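Local coordinates for protein purine nucleosidase, (IunH-1) (Sulfolobus solfataricus, PDB 3T8J) that belongs to the nucleoside hydrolase family and has a mixed beta sheet flanked by helices, with a sodium ion bound in the model, at residues E115-A120 against K143-G148; F180-I185 against P287-V292. All blocks are in the same frame, centred on the assembly; numbering follows the deposited sequence. Where two conformers were deposited one is given.

Both contacts are parallel strand pairs in one mixed sheet, with centres about 10 Å apart. Contact 1 joins strands 116-120 and 141-147, and contact 2 joins strands 182-185 and 289-295. Strands 141-147 and 182-185 are themselves neighbours, so the four strands run side by side in the order 116-120, 141-147, 182-185, 289-295. Along the chain contact 1 closes before contact 2 opens. The two meet directly where Lys143 NZ lies 2.8 Å from Thr183 OG1, a hydrogen bond. Contact 1 lies nearer the centre of the chain, and its strand 116-120 leads into Ile121 and Ser122 of the sodium site. Contact 2 leads outward to the antiparallel strand 251-261.

Contact 1. Residues E115-A120 against K143-G148; sequences ELEFLA and KVWVMG
Glu117 and Trp145 stand side by side on one face of the sheet, pointing the same way. The indole NE1 of Trp145 donates to Glu117 OE1 at 2.9 Å, with an N-H...O angle of 167°. The oxygen lies in the indole plane and is met on its anti side, while the carboxylate is turned 40° from the ring. Glu117 CG lies anti to its own carbonyl carbon (chi1 -60°), and the extended chain then carries OE1 to the ring edge. The other oxygen, OE2, forms a salt bridge with Arg2. Lys143 CG lies over one indole face, 3.3 Å above the plane and toward the rim; Lys143 NZ reaches a salt bridge with Asp181. Strands 116-120 and 141-147, which carry these side chains, run parallel, as central neighbours in the nucleoside hydrolase sheet. Phe118 N bonds to Lys143 O, and Trp145 N returns to Phe118 O, both at 2.9 Å. Ala120 uses its N toward Trp145 O and its O toward Met147 N. Leu119 CD1 packs crosswise on Trp145 CB at 3.9 Å. On the other face, Ala120 CB touches Val144 CG1 at 4.1 Å and Val146 CG2 at 4.2 Å.

Contact 2. Residues F180-I185 against P287-V292; sequences FDITMI and PNAEIV
Thr183 and Glu290 form the polar side-chain pair of this contact. They lie side by side, and Thr183 OG1 donates to Glu290 OE1 at 2.8 Å. The hydroxyl meets the carboxylate on the anti side of OE1, 21° out of its plane. Glu290 has CG anti to the backbone N (chi1 -178°), and its extended chain brings OE1 alongside the threonine. OE1 also forms a salt bridge with Arg254. Thr183 OG1 thus takes part in two hydrogen bonds, as donor to Glu290 and as acceptor from Lys143, and the Arg254 salt bridge probably stabilises the charge on Glu290.

Three backbone bonds join the strands. Glu290 N donates to Ile182 O at 3.0 Å, nearly straight at 179°. Met184 N then donates to Glu290 O at 2.8 Å, and Val292 N to Met184 O at 3.0 Å.

Water takes over where the strands begin. One molecule donates to both Phe180 O and Asn288 O, at 2.7 Å each. A second accepts from Ile182 N.

The apolar contacts lie on both faces. Ile182 CG2 meets Ala289 CB at 4.0 Å. Met184 SD lies beside Ile291 CG1, and helix 169-177 adds Phe176 against Ile182, Met184 and Ala289. On the face of Thr183, Val292 CG2 touches Thr183 CG2 and, at 3.9 Å, Ile185 CD1. Ile244 of helix 237-246 packs on Ile185 and Val292.

Asn288 and Ala289 both face Arg257 of strand 251-261 in a classic beta bulge. Beside it, strands 182-185 and 289-295 make the last parallel pair before the sheet turns antiparallel, within the mixed, helix-flanked sheet of this nucleoside hydrolase.

Contact 1. Residues E115-A120 against K143-G148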
loop_
_atom_site.group_PDB
_atom_site.type_symbol
_atom_site.label_atom_id
_atom_site.label_comp_id
_atom_site.label_asym_id
_atom_site.label_seq_id
_atom_site.Cartn_x
_atom_site.Cartn_y
_atom_site.Cartn_z
ATOM N N GLU A 115 -25.420 -21.158 21.828
ATOM C CA GLU A 115 -24.600 -22.234 22.370
ATOM C C GLU A 115 -23.535 -22.727 21.379
ATOM O O GLU A 115 -22.570 -23.372 21.788
ATOM C CB GLU A 115 -25.481 -23.402 22.802
ATOM C CG GLU A 115 -26.524 -23.059 23.882
ATOM C CD GLU A 115 -25.942 -22.336 25.092
ATOM O OE1 GLU A 115 -24.758 -22.553 25.439
ATOM O OE2 GLU A 115 -26.678 -21.539 25.717
ATOM N N LEU A 116 -23.686 -22.404 20.099
ATOM C CA LEU A 116 -22.754 -22.942 19.094
ATOM C C LEU A 116 -21.363 -22.340 19.262
ATOM O O LEU A 116 -21.215 -21.118 19.384
ATOM C CB LEU A 116 -23.251 -22.687 17.663
ATOM C CG LEU A 116 -22.526 -23.443 16.547
ATOM C CD1 LEU A 116 -22.659 -24.952 16.726
ATOM C CD2 LEU A 116 -23.063 -22.969 15.201
ATOM N N GLU A 117 -20.338 -23.197 19.215
ATOM C CA GLU A 117 -18.965 -22.766 19.237
ATOM C C GLU A 117 -18.316 -23.138 17.914
ATOM O O GLU A 117 -18.644 -24.170 17.326
ATOM C CB GLU A 117 -18.220 -23.377 20.423
ATOM C CG GLU A 117 -18.885 -22.963 21.778
ATOM C CD GLU A 117 -18.153 -23.501 22.997
ATOM O OE1 GLU A 117 -16.969 -23.141 23.178
ATOM O OE2 GLU A 117 -18.779 -24.262 23.804
ATOM N N PHE A 118 -17.413 -22.294 17.456
ATOM C CA PHE A 118 -16.764 -22.476 16.145
ATOM C C PHE A 118 -15.265 -22.645 16.335
ATOM O O PHE A 118 -14.587 -21.741 16.817
ATOM C CB PHE A 118 -17.063 -21.264 15.236
ATOM C CG PHE A 118 -16.759 -21.475 13.794
ATOM C CD1 PHE A 118 -17.759 -21.851 12.905
ATOM C CD2 PHE A 118 -15.482 -21.253 13.302
ATOM C CE1 PHE A 118 -17.471 -22.059 11.552
ATOM C CE2 PHE A 118 -15.184 -21.459 11.939
ATOM C CZ PHE A 118 -16.207 -21.845 11.066
ATOM N N LEU A 119 -14.738 -23.817 15.947
ATOM C CA LEU A 119 -13.312 -24.100 16.079
ATOM C C LEU A 119 -12.655 -23.808 14.723
ATOM O O LEU A 119 -12.717 -24.616 13.782
ATOM C CB LEU A 119 -13.116 -25.539 16.558
ATOM C CG LEU A 119 -11.683 -26.009 16.759
ATOM C CD1 LEU A 119 -10.901 -25.147 17.755
ATOM C CD2 LEU A 119 -11.662 -27.484 17.200
ATOM N N ALA A 120 -12.099 -22.594 14.641
ATOM C CA ALA A 120 -11.503 -22.024 13.442
ATOM C C ALA A 120 -10.011 -22.318 13.449
ATOM O O ALA A 120 -9.187 -21.459 13.802
ATOM C CB ALA A 120 -11.757 -20.496 13.396
ATOM N N LYS A 143 -18.869 -18.542 20.804
ATOM C CA LYS A 143 -17.435 -18.447 20.932
ATOM C C LYS A 143 -16.769 -18.890 19.623
ATOM O O LYS A 143 -17.227 -19.850 19.022
ATOM C CB LYS A 143 -16.965 -19.355 22.069
ATOM C CG LYS A 143 -15.543 -19.200 22.462
ATOM C CD LYS A 143 -15.298 -17.872 23.174
ATOM C CE LYS A 143 -13.836 -17.700 23.398
ATOM N NZ LYS A 143 -13.568 -16.528 24.287
ATOM N N VAL A 144 -15.732 -18.157 19.216
ATOM C CA VAL A 144 -14.841 -18.557 18.101
ATOM C C VAL A 144 -13.462 -18.783 18.697
ATOM O O VAL A 144 -12.855 -17.868 19.277
ATOM C CB VAL A 144 -14.811 -17.507 16.993
ATOM C CG1 VAL A 144 -13.963 -17.993 15.811
ATOM C CG2 VAL A 144 -16.247 -17.207 16.530
ATOM N N TRP A 145 -12.941 -20.000 18.492
ATOM C CA TRP A 145 -11.601 -20.401 18.920
ATOM C C TRP A 145 -10.709 -20.424 17.678
ATOM O O TRP A 145 -10.919 -21.246 16.805
ATOM C CB TRP A 145 -11.661 -21.785 19.564
ATOM C CG TRP A 145 -12.600 -21.919 20.746
ATOM C CD1 TRP A 145 -13.895 -22.396 20.740
ATOM C CD2 TRP A 145 -12.301 -21.616 22.115
ATOM N NE1 TRP A 145 -14.400 -22.401 22.018
ATOM C CE2 TRP A 145 -13.451 -21.910 22.878
ATOM C CE3 TRP A 145 -11.175 -21.100 22.769
ATOM C CZ2 TRP A 145 -13.490 -21.716 24.246
ATOM C CZ3 TRP A 145 -11.225 -20.913 24.139
ATOM C CH2 TRP A 145 -12.382 -21.207 24.855
ATOM N N VAL A 146 -9.792 -19.482 17.595
ATOM C CA VAL A 146 -8.983 -19.264 16.385
ATOM C C VAL A 146 -7.556 -19.749 16.599
ATOM O O VAL A 146 -6.880 -19.316 17.541
ATOM C CB VAL A 146 -8.943 -17.769 16.014
ATOM C CG1 VAL A 146 -7.983 -17.518 14.827
ATOM C CG2 VAL A 146 -10.338 -17.239 15.657
ATOM N N MET A 147 -7.106 -20.666 15.742
ATOM C CA MET A 147 -5.668 -20.929 15.633
ATOM C C MET A 147 -5.206 -19.985 14.521
ATOM O O MET A 147 -5.645 -20.114 13.352
ATOM C CB MET A 147 -5.349 -22.371 15.246
ATOM C CG MET A 147 -3.868 -22.721 15.370
ATOM S SD MET A 147 -2.883 -22.026 13.999
ATOM C CE MET A 147 -1.491 -21.334 14.904
ATOM N N GLY A 148 -4.375 -19.009 14.867
ATOM C CA GLY A 148 -3.910 -18.084 13.847
ATOM C C GLY A 148 -3.003 -17.020 14.388
ATOM O O GLY A 148 -3.021 -16.726 15.567
#

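Contact 2. Residues F180-I185 against P287-V292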
loop_
_atom_site.group_PDB
_atom_site.type_symbol
_atom_site.label_atom_id
_atom_site.label_comp_id
_atom_site.label_asym_id
_atom_site.label_seq_id
_atom_site.Cartn_x
_atom_site.Cartn_y
_atom_site.Cartn_z
ATOM N N PHE A 180 -17.318 -10.967 16.980
ATOM C CA PHE A 180 -17.356 -12.277 17.607
ATOM C C PHE A 180 -16.553 -12.276 18.918
ATOM O O PHE A 180 -15.602 -11.493 19.073
ATOM C CB PHE A 180 -16.664 -13.305 16.687
ATOM C CG PHE A 180 -17.415 -13.649 15.402
ATOM C CD1 PHE A 180 -18.516 -14.496 15.442
ATOM C CD2 PHE A 180 -16.975 -13.185 14.160
ATOM C CE1 PHE A 180 -19.190 -14.812 14.286
ATOM C CE2 PHE A 180 -17.650 -13.540 12.995
ATOM C CZ PHE A 180 -18.745 -14.348 13.058
ATOM N N ASP A 181 -16.869 -13.205 19.816
ATOM C CA ASP A 181 -16.091 -13.467 21.028
ATOM C C ASP A 181 -14.959 -14.413 20.631
ATOM O O ASP A 181 -15.213 -15.601 20.489
ATOM C CB ASP A 181 -16.998 -14.085 22.097
ATOM C CG ASP A 181 -16.295 -14.317 23.425
ATOM O OD1 ASP A 181 -15.046 -14.245 23.471
ATOM O OD2 ASP A 181 -16.998 -14.593 24.452
ATOM N N ILE A 182 -13.764 -13.868 20.445
ATOM C CA ILE A 182 -12.601 -14.590 19.899
ATOM C C ILE A 182 -11.552 -14.819 20.962
ATOM O O ILE A 182 -11.151 -13.864 21.657
ATOM C CB ILE A 182 -11.946 -13.781 18.760
ATOM C CG1 ILE A 182 -12.861 -13.707 17.541
ATOM C CG2 ILE A 182 -10.569 -14.387 18.371
ATOM C CD1 ILE A 182 -12.401 -12.687 16.476
ATOM N N THR A 183 -11.077 -16.068 21.065
ATOM C CA THR A 183 -9.849 -16.396 21.768
ATOM C C THR A 183 -8.901 -16.970 20.702
ATOM O O THR A 183 -9.287 -17.864 19.974
ATOM C CB THR A 183 -10.066 -17.375 22.947
ATOM O OG1 THR A 183 -10.804 -16.695 23.985
ATOM C CG2 THR A 183 -8.728 -17.838 23.507
ATOM N N MET A 184 -7.705 -16.391 20.622
ATOM C CA MET A 184 -6.737 -16.645 19.534
ATOM C C MET A 184 -5.472 -17.286 20.101
ATOM O O MET A 184 -4.898 -16.809 21.074
ATOM C CB MET A 184 -6.407 -15.293 18.885
ATOM C CG MET A 184 -5.382 -15.258 17.896
ATOM S SD MET A 184 -5.138 -13.461 17.570
ATOM C CE MET A 184 -5.039 -13.781 15.930
ATOM N N ILE A 185 -5.024 -18.359 19.445
ATOM C CA ILE A 185 -3.814 -19.088 19.785
ATOM C C ILE A 185 -2.806 -18.882 18.633
ATOM O O ILE A 185 -2.995 -19.429 17.545
ATOM C CB ILE A 185 -4.111 -20.605 19.972
ATOM C CG1 ILE A 185 -4.912 -20.917 21.265
ATOM C CG2 ILE A 185 -2.824 -21.420 20.102
ATOM C CD1 ILE A 185 -6.295 -20.252 21.411
ATOM N N PRO A 287 -10.245 -3.677 22.818
ATOM C CA PRO A 287 -9.777 -5.010 22.393
ATOM C C PRO A 287 -10.800 -5.759 21.547
ATOM O O PRO A 287 -12.002 -5.619 21.730
ATOM C CB PRO A 287 -9.562 -5.751 23.701
ATOM C CG PRO A 287 -10.310 -4.996 24.729
ATOM C CD PRO A 287 -10.327 -3.570 24.281
ATOM N N ASN A 288 -10.305 -6.590 20.629
ATOM C CA ASN A 288 -11.157 -7.448 19.811
ATOM C C ASN A 288 -10.799 -8.937 19.901
ATOM O O ASN A 288 -11.460 -9.763 19.264
ATOM C CB ASN A 288 -11.200 -6.976 18.339
ATOM C CG ASN A 288 -9.862 -7.016 17.676
ATOM O OD1 ASN A 288 -8.875 -7.238 18.341
ATOM N ND2 ASN A 288 -9.817 -6.789 16.343
ATOM N N ALA A 289 -9.819 -9.307 20.708
ATOM C CA ALA A 289 -9.432 -10.719 20.837
ATOM C C ALA A 289 -8.714 -10.979 22.127
ATOM O O ALA A 289 -7.938 -10.144 22.586
ATOM C CB ALA A 289 -8.549 -11.159 19.661
ATOM N N GLU A 290 -8.972 -12.139 22.715
ATOM C CA GLU A 290 -8.221 -12.612 23.853
ATOM C C GLU A 290 -7.136 -13.505 23.300
ATOM O O GLU A 290 -7.450 -14.502 22.650
ATOM C CB GLU A 290 -9.097 -13.395 24.797
ATOM C CG GLU A 290 -8.401 -13.869 26.023
ATOM C CD GLU A 290 -9.350 -14.653 26.915
ATOM O OE1 GLU A 290 -9.889 -15.697 26.445
ATOM O OE2 GLU A 290 -9.541 -14.215 28.059
ATOM N N ILE A 291 -5.894 -13.159 23.562
ATOM C CA ILE A 291 -4.758 -13.884 22.987
ATOM C C ILE A 291 -4.100 -14.756 24.059
ATOM O O ILE A 291 -3.826 -14.304 25.166
ATOM C CB ILE A 291 -3.717 -12.900 22.390
ATOM C CG1 ILE A 291 -4.396 -11.935 21.410
ATOM C CG2 ILE A 291 -2.519 -13.675 21.798
ATOM C CD1 ILE A 291 -3.417 -10.896 20.741
ATOM N N VAL A 292 -3.833 -16.025 23.720
ATOM C CA VAL A 292 -3.126 -16.941 24.612
ATOM C C VAL A 292 -1.623 -16.798 24.392
ATOM O O VAL A 292 -1.138 -16.951 23.265
ATOM C CB VAL A 292 -3.563 -18.401 24.367
ATOM C CG1 VAL A 292 -2.707 -19.385 25.182
ATOM C CG2 VAL A 292 -5.070 -18.555 24.676
HETATM O O HOH W 1 -13.914 -9.559 18.174
HETATM O O HOH W 2 -13.350 -11.010 21.331
#